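Local coordinates for erythrocyte membrane protein 1 (Plasmodium falciparum, PDB 2XU0), which probably binds host cell-surface receptors as an adhesin of the infected red cell, the piece here being its N-terminal segment and first Duffy-binding-like domain, a rosetting domain, at residues I188-A193 with A276-K281; I259-I264 with G300-Y305; I264-T269 with C295-G300. The protein carries 10 engineered substitutions. All blocks are in the same frame, centred on the assembly; numbering follows the deposited sequence.

Contact 1: I188-A193 with A276-K281; sequences ICTSLA and ADYFRK
Ala-276 opens the contact with its methyl: CB lies 3.7 Å from SG of Cys-189, on the helix 186-204. Cys-189 SG then sits over the next peptide link, 3.4 Å from Asp-277 N, an approach that carries no hydrogen bond; that N-H is taken by Asn-184 OD1. The carboxylate of Asp-277 turns from the helix to Ser-290 and the backbone N of Gly-293. Tyr-278 makes the widest contact of its own segment. With CG anti to the backbone N (chi1 -169°), its ring slants across the flank of the helix, crossing Thr-190 at about a right angle. One edge does the touching: Tyr-278 CD1 is 4.0 Å from Cys-189 CB, and Tyr-278 CE1 is 3.8 Å from Thr-190 CA, which lies in the ring plane. Ala-193 CB meets Tyr-278 CE1 obliquely at 3.9 Å. Beyond the ring, OH is hydrogen-bonded to Glu-27 of helix 22-39, in the N-terminal segment. At Phe-279, where the short strand begins, a water bridges the gap, accepting from Phe-279 N at 3.1 Å and bonded to Thr-190 OG1 at 3.0 Å. With no direct hydrogen bond between the segments, the fit of this buried part of the Duffy-binding fold rests on sulfur, methyl and ring-edge packing, held in position by a single bridging water and the neighbouring Cys-189 to Cys-295 disulfide.

Contact 2: I259-I264 with G300-Y305; sequences INREQI and GAPPTY
Arg-261 reaches from its helix to the loop and bonds a backbone carbonyl, NH2 donating to Thr-304 O at 2.8 Å. The oxygen lies nearly in the guanidinium plane, but the bond is bent, with an N-H...O angle of 133°. Over one face of the same group comes the ring of Pro-302, its CG 3.7 Å above the plane, while Pro-302 CD lies 3.7 Å from Arg-261 NH1. Arg-261 NH1 also donates to a water, 2.8 Å away at the guanidinium edge, which passes a hydrogen bond on to Pro-302 O. The whole Glu-262 side chain, carboxylate included, packs along the Gly-300 backbone without a hydrogen bond to it. Its CG is anti to the backbone N (chi1 -177°) and the chain is extended, which brings Glu-262 CG to 3.3 Å from Gly-300 O. A second water donates to both Glu-262 O and Gly-300 O, joining two carbonyls that could not bond each other. Gly-300 itself has backbone angles that suit a glycine.

Farther out, Asp-307 forms a salt bridge with Arg-261 NE, which together with the Thr-304 bond should limit rotation of the guanidinium. Glu-27 of helix 22-39 also holds the loop, through Thr-304 OG1 and Tyr-305 N. The contact thus fastens helix 249-268 to the loop leading into helix 311-338, with Phe-196 of helix 186-204 packed against both Arg-261 and Thr-304.

Contact 3: I264-T269 with C295-G300; sequences IWKALT and CGHNEG
The indole of Trp-265 carries Thr-269 CG2 over one face, 3.5 Å above the plane and offset toward the rim, and receives Cys-295 O at its edge. Trp-265 NE1 donates to Cys-295 O at 3.0 Å; the oxygen is in the ring plane, although the N-H...O angle is only 140°. Elsewhere on the indole, Phe-196 of helix 186-204 meets it edge-to-face. The imidazole of His-297 uses its edge too: Lys-266 O and Thr-269 OG1 both lie close to its plane beside ND1. His-297 ND1 is 2.9 Å from Thr-269 OG1 and 2.8 Å from Lys-266 O, the latter bond weak and bent (124°). CG of His-297 is anti to the backbone N (chi1 175°), which brings the ring edge to these two acceptors at the last turn of the helix. The extended Lys-266 chain crosses the ring, Lys-266 CG 3.6 Å from His-297 CE1, and ends at Leu-81 O and the ring of Phe-82. Thr-269 CG2 also packs on Cys-295 CB at 3.8 Å. One N-H at ND1 is shared between the hydroxyl and, more weakly, the carbonyl, consistent with a proton on ND1 and with His-297 acting as donor near the C-terminal end of helix 249-268.

In the fold
From the N terminus, helix 186-204 comes first, then helix 249-268, the strand 279-281 and the loop leading to helix 311-338. Contact 1 closes a mainly helical loop from 188-193 to 276-281. Contact 2 starts within that loop and ends beyond it, so the two cross; contact 3 crosses contact 1 likewise. Contact 3 also lies wholly within the span of contact 2, the two sharing Ile-264 and Gly-300. The Cys-189 to Cys-295 disulfide joins contacts 1 and 3, and Pro-303 packs on both Tyr-278 and Trp-265, linking all three. Together they tie two helices, a short strand and one long loop within the Duffy-binding domain.

Contact 1: I188-A193 with A276-K281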
# COMPACT_ATOMS: atom_id res chain seq x y z
N ILE A 188 2.51 0.13 -11.59
CA ILE A 188 3.77 0.73 -11.12
C ILE A 188 3.50 2.15 -10.63
O ILE A 188 4.02 2.54 -9.58
CB ILE A 188 4.85 0.70 -12.26
CG1 ILE A 188 5.22 -0.74 -12.65
CG2 ILE A 188 6.07 1.56 -11.88
CD1 ILE A 188 6.48 -0.90 -13.68
N CYS A 189 2.71 2.94 -11.41
CA CYS A 189 2.32 4.30 -11.05
C CYS A 189 1.57 4.29 -9.68
O CYS A 189 1.83 5.14 -8.85
CB CYS A 189 1.47 4.92 -12.17
SG CYS A 189 2.33 5.02 -13.76
N THR A 190 0.69 3.29 -9.45
CA THR A 190 -0.05 3.11 -8.16
C THR A 190 0.97 2.87 -7.01
O THR A 190 0.86 3.52 -5.97
CB THR A 190 -1.07 1.94 -8.29
OG1 THR A 190 -2.09 2.35 -9.20
CG2 THR A 190 -1.75 1.59 -6.95
N SER A 191 1.98 1.97 -7.22
CA SER A 191 2.96 1.71 -6.16
C SER A 191 3.81 2.92 -5.88
O SER A 191 4.09 3.19 -4.71
CB SER A 191 3.82 0.48 -6.48
OG SER A 191 2.98 -0.66 -6.49
N LEU A 192 4.16 3.70 -6.94
CA LEU A 192 4.87 4.96 -6.79
C LEU A 192 4.02 5.96 -6.01
O LEU A 192 4.55 6.69 -5.19
CB LEU A 192 5.22 5.56 -8.16
CG LEU A 192 6.36 4.88 -8.97
CD1 LEU A 192 6.60 5.63 -10.29
CD2 LEU A 192 7.64 4.84 -8.18
N ALA A 193 2.71 6.02 -6.28
CA ALA A 193 1.81 6.95 -5.54
C ALA A 193 1.78 6.57 -4.04
O ALA A 193 1.74 7.43 -3.17
CB ALA A 193 0.42 6.88 -6.12
N ALA A 276 3.48 3.96 -18.98
CA ALA A 276 2.91 3.82 -17.63
C ALA A 276 2.26 5.13 -17.26
O ALA A 276 2.88 6.20 -17.34
CB ALA A 276 3.99 3.45 -16.63
N ASP A 277 0.99 5.07 -16.90
CA ASP A 277 0.27 6.28 -16.51
C ASP A 277 -0.59 6.01 -15.29
O ASP A 277 -1.00 4.86 -15.08
CB ASP A 277 -0.60 6.81 -17.68
CG ASP A 277 0.23 7.43 -18.79
OD1 ASP A 277 0.63 8.61 -18.64
OD2 ASP A 277 0.61 6.70 -19.73
N TYR A 278 -0.85 7.04 -14.49
CA TYR A 278 -1.71 6.87 -13.31
C TYR A 278 -3.17 7.02 -13.73
O TYR A 278 -3.52 7.99 -14.40
CB TYR A 278 -1.36 7.89 -12.22
CG TYR A 278 -2.02 7.59 -10.88
CD1 TYR A 278 -1.62 6.49 -10.12
CD2 TYR A 278 -3.03 8.39 -10.38
CE1 TYR A 278 -2.23 6.19 -8.91
CE2 TYR A 278 -3.61 8.13 -9.14
CZ TYR A 278 -3.20 7.03 -8.40
OH TYR A 278 -3.80 6.67 -7.23
N PHE A 279 -4.01 6.08 -13.32
CA PHE A 279 -5.42 6.16 -13.65
C PHE A 279 -6.25 6.14 -12.38
O PHE A 279 -5.98 5.33 -11.48
CB PHE A 279 -5.87 4.98 -14.54
CG PHE A 279 -5.23 4.87 -15.90
CD1 PHE A 279 -5.92 5.24 -17.05
CD2 PHE A 279 -3.95 4.34 -16.05
CE1 PHE A 279 -5.35 5.07 -18.31
CE2 PHE A 279 -3.37 4.20 -17.32
CZ PHE A 279 -4.07 4.57 -18.44
N ARG A 280 -7.29 6.96 -12.34
CA ARG A 280 -8.25 7.01 -11.23
C ARG A 280 -9.60 7.45 -11.76
O ARG A 280 -9.66 8.08 -12.82
CB ARG A 280 -7.76 7.88 -10.05
CG ARG A 280 -7.24 9.26 -10.44
CD ARG A 280 -7.25 10.21 -9.26
NE ARG A 280 -8.62 10.56 -8.93
CZ ARG A 280 -9.25 11.64 -9.35
NH1 ARG A 280 -8.60 12.55 -10.08
NH2 ARG A 280 -10.51 11.85 -9.03
N LYS A 281 -10.69 7.08 -11.06
CA LYS A 281 -12.05 7.41 -11.47
C LYS A 281 -12.73 8.31 -10.48
O LYS A 281 -12.47 8.20 -9.28
CB LYS A 281 -12.91 6.16 -11.68
CG LYS A 281 -12.43 5.30 -12.83
CD LYS A 281 -13.33 4.12 -13.06
CE LYS A 281 -12.73 3.23 -14.12
NZ LYS A 281 -13.52 1.99 -14.27
O HOH W 1 -2.65 3.80 -11.75

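Contact 2: I259-I264 with G300-Y305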
# COMPACT_ATOMS: atom_id res chain seq x y z
N ILE A 259 4.02 22.68 -1.05
CA ILE A 259 4.73 23.56 -1.96
C ILE A 259 5.68 22.82 -2.88
O ILE A 259 5.74 23.13 -4.08
CB ILE A 259 5.38 24.75 -1.20
CG1 ILE A 259 4.29 25.78 -0.76
CG2 ILE A 259 6.46 25.45 -2.04
CD1 ILE A 259 4.64 26.54 0.57
N ASN A 260 6.39 21.80 -2.36
CA ASN A 260 7.38 21.09 -3.15
C ASN A 260 6.95 19.76 -3.70
O ASN A 260 7.74 19.12 -4.38
CB ASN A 260 8.67 20.94 -2.33
CG ASN A 260 9.31 22.27 -2.01
OD1 ASN A 260 9.98 22.87 -2.84
ND2 ASN A 260 9.01 22.81 -0.85
N ARG A 261 5.72 19.30 -3.40
CA ARG A 261 5.24 17.97 -3.82
C ARG A 261 5.35 17.69 -5.31
O ARG A 261 5.61 16.56 -5.69
CB ARG A 261 3.83 17.65 -3.27
CG ARG A 261 2.71 18.49 -3.90
CD ARG A 261 1.38 18.27 -3.20
NE ARG A 261 0.80 16.95 -3.45
CZ ARG A 261 0.01 16.65 -4.47
NH1 ARG A 261 -0.31 17.57 -5.37
NH2 ARG A 261 -0.49 15.43 -4.59
N GLU A 262 5.17 18.72 -6.15
CA GLU A 262 5.22 18.59 -7.60
C GLU A 262 6.60 18.15 -8.09
O GLU A 262 6.65 17.21 -8.87
CB GLU A 262 4.76 19.88 -8.27
CG GLU A 262 4.74 19.75 -9.78
CD GLU A 262 4.43 21.05 -10.49
OE1 GLU A 262 5.25 21.46 -11.35
OE2 GLU A 262 3.36 21.64 -10.21
N GLN A 263 7.68 18.81 -7.66
CA GLN A 263 9.08 18.47 -8.00
C GLN A 263 9.43 17.10 -7.42
O GLN A 263 10.07 16.28 -8.10
CB GLN A 263 10.08 19.48 -7.41
CG GLN A 263 9.78 20.94 -7.64
CD GLN A 263 10.83 21.79 -6.99
OE1 GLN A 263 12.00 21.79 -7.41
NE2 GLN A 263 10.45 22.51 -5.94
N ILE A 264 8.99 16.84 -6.17
CA ILE A 264 9.21 15.54 -5.53
C ILE A 264 8.60 14.41 -6.40
O ILE A 264 9.28 13.41 -6.66
CB ILE A 264 8.72 15.54 -4.04
CG1 ILE A 264 9.66 16.45 -3.18
CG2 ILE A 264 8.69 14.08 -3.46
CD1 ILE A 264 9.00 17.24 -1.94
N GLY A 300 3.73 18.31 -14.60
CA GLY A 300 3.49 19.26 -13.52
C GLY A 300 2.74 18.60 -12.38
O GLY A 300 3.26 17.63 -11.80
N ALA A 301 1.51 19.09 -12.06
CA ALA A 301 0.67 18.61 -10.95
C ALA A 301 0.56 17.10 -10.86
O ALA A 301 0.13 16.46 -11.82
CB ALA A 301 -0.72 19.24 -11.01
N PRO A 302 0.94 16.49 -9.72
CA PRO A 302 0.86 15.02 -9.61
C PRO A 302 -0.52 14.47 -9.95
O PRO A 302 -1.54 15.12 -9.67
CB PRO A 302 1.26 14.76 -8.16
CG PRO A 302 2.12 15.90 -7.79
CD PRO A 302 1.57 17.09 -8.52
N PRO A 303 -0.64 13.27 -10.54
CA PRO A 303 -2.00 12.76 -10.83
C PRO A 303 -2.65 12.13 -9.59
O PRO A 303 -3.78 11.68 -9.67
CB PRO A 303 -1.75 11.72 -11.93
CG PRO A 303 -0.35 11.25 -11.69
CD PRO A 303 0.40 12.28 -10.89
N THR A 304 -1.90 12.07 -8.48
CA THR A 304 -2.35 11.44 -7.25
C THR A 304 -2.55 12.45 -6.13
O THR A 304 -1.87 13.49 -6.06
CB THR A 304 -1.40 10.25 -6.81
OG1 THR A 304 -1.93 9.65 -5.62
CG2 THR A 304 0.02 10.70 -6.49
N TYR A 305 -3.44 12.07 -5.21
CA TYR A 305 -3.76 12.79 -3.98
C TYR A 305 -3.69 11.84 -2.78
O TYR A 305 -4.25 12.14 -1.74
CB TYR A 305 -5.12 13.48 -4.11
CG TYR A 305 -5.16 14.43 -5.30
CD1 TYR A 305 -4.70 15.74 -5.18
CD2 TYR A 305 -5.60 14.00 -6.55
CE1 TYR A 305 -4.74 16.62 -6.27
CE2 TYR A 305 -5.63 14.86 -7.64
CZ TYR A 305 -5.25 16.18 -7.49
OH TYR A 305 -5.31 17.01 -8.58
O HOH W 2 -1.79 17.01 -7.70
O HOH W 3 5.54 16.31 -11.17

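Contact 3: I264-T269 with C295-G300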
# COMPACT_ATOMS: atom_id res chain seq x y z
N ILE A 264 8.99 16.84 -6.17
CA ILE A 264 9.21 15.54 -5.53
C ILE A 264 8.60 14.41 -6.40
O ILE A 264 9.28 13.41 -6.66
CB ILE A 264 8.72 15.54 -4.04
CG1 ILE A 264 9.66 16.45 -3.18
CG2 ILE A 264 8.69 14.08 -3.46
CD1 ILE A 264 9.00 17.24 -1.94
N TRP A 265 7.36 14.60 -6.91
CA TRP A 265 6.71 13.61 -7.79
C TRP A 265 7.53 13.42 -9.07
O TRP A 265 7.60 12.30 -9.57
CB TRP A 265 5.28 14.04 -8.17
CG TRP A 265 4.58 13.04 -9.08
CD1 TRP A 265 4.38 13.16 -10.42
CD2 TRP A 265 4.09 11.75 -8.71
NE1 TRP A 265 3.83 12.01 -10.92
CE2 TRP A 265 3.59 11.14 -9.88
CE3 TRP A 265 4.00 11.04 -7.49
CZ2 TRP A 265 3.03 9.86 -9.88
CZ3 TRP A 265 3.46 9.77 -7.49
CH2 TRP A 265 2.94 9.21 -8.66
N LYS A 266 8.08 14.54 -9.63
CA LYS A 266 8.92 14.54 -10.84
C LYS A 266 10.16 13.69 -10.58
O LYS A 266 10.41 12.76 -11.33
CB LYS A 266 9.28 15.98 -11.26
CG LYS A 266 9.87 16.07 -12.65
CD LYS A 266 10.05 17.50 -13.14
CE LYS A 266 10.73 17.51 -14.50
NZ LYS A 266 11.07 18.88 -14.96
N ALA A 267 10.88 13.91 -9.47
CA ALA A 267 12.03 13.08 -9.12
C ALA A 267 11.64 11.59 -8.95
O ALA A 267 12.29 10.70 -9.52
CB ALA A 267 12.70 13.61 -7.86
N LEU A 268 10.55 11.33 -8.22
CA LEU A 268 10.08 9.96 -7.98
C LEU A 268 9.83 9.18 -9.26
O LEU A 268 10.02 7.96 -9.28
CB LEU A 268 8.81 9.97 -7.07
CG LEU A 268 8.20 8.59 -6.70
CD1 LEU A 268 9.13 7.77 -5.76
CD2 LEU A 268 6.85 8.79 -6.03
N THR A 269 9.34 9.87 -10.31
CA THR A 269 9.02 9.24 -11.60
C THR A 269 10.17 9.32 -12.64
O THR A 269 9.95 8.87 -13.77
CB THR A 269 7.74 9.83 -12.18
OG1 THR A 269 7.92 11.25 -12.24
CG2 THR A 269 6.49 9.45 -11.41
N CYS A 295 4.16 8.03 -15.61
CA CYS A 295 3.25 8.34 -14.49
C CYS A 295 3.04 9.84 -14.28
O CYS A 295 2.85 10.27 -13.13
CB CYS A 295 3.70 7.65 -13.20
SG CYS A 295 4.11 5.90 -13.37
N GLY A 296 3.08 10.63 -15.36
CA GLY A 296 2.92 12.08 -15.28
C GLY A 296 4.17 12.86 -14.95
O GLY A 296 4.09 14.04 -14.59
N HIS A 297 5.35 12.22 -15.10
CA HIS A 297 6.67 12.82 -14.86
C HIS A 297 6.84 14.17 -15.56
O HIS A 297 7.47 15.09 -15.01
CB HIS A 297 7.78 11.84 -15.34
CG HIS A 297 9.18 12.37 -15.25
ND1 HIS A 297 9.81 12.54 -14.04
CD2 HIS A 297 10.00 12.81 -16.24
CE1 HIS A 297 11.00 13.05 -14.32
NE2 HIS A 297 11.16 13.22 -15.63
N ASN A 298 6.30 14.30 -16.77
CA ASN A 298 6.50 15.53 -17.56
C ASN A 298 5.36 16.53 -17.49
O ASN A 298 5.42 17.52 -18.21
CB ASN A 298 6.77 15.16 -19.05
CG ASN A 298 7.83 14.12 -19.30
OD1 ASN A 298 7.54 12.97 -19.68
ND2 ASN A 298 9.09 14.50 -19.10
N GLU A 299 4.34 16.29 -16.62
CA GLU A 299 3.08 17.04 -16.58
C GLU A 299 2.79 18.05 -15.48
O GLU A 299 1.69 18.61 -15.46
CB GLU A 299 1.91 16.07 -16.72
CG GLU A 299 1.78 15.44 -18.10
CD GLU A 299 1.11 14.08 -18.08
OE1 GLU A 299 -0.12 14.02 -17.84
OE2 GLU A 299 1.82 13.07 -18.27
N GLY A 300 3.73 18.31 -14.60
CA GLY A 300 3.49 19.26 -13.52
C GLY A 300 2.74 18.60 -12.38
O GLY A 300 3.26 17.63 -11.80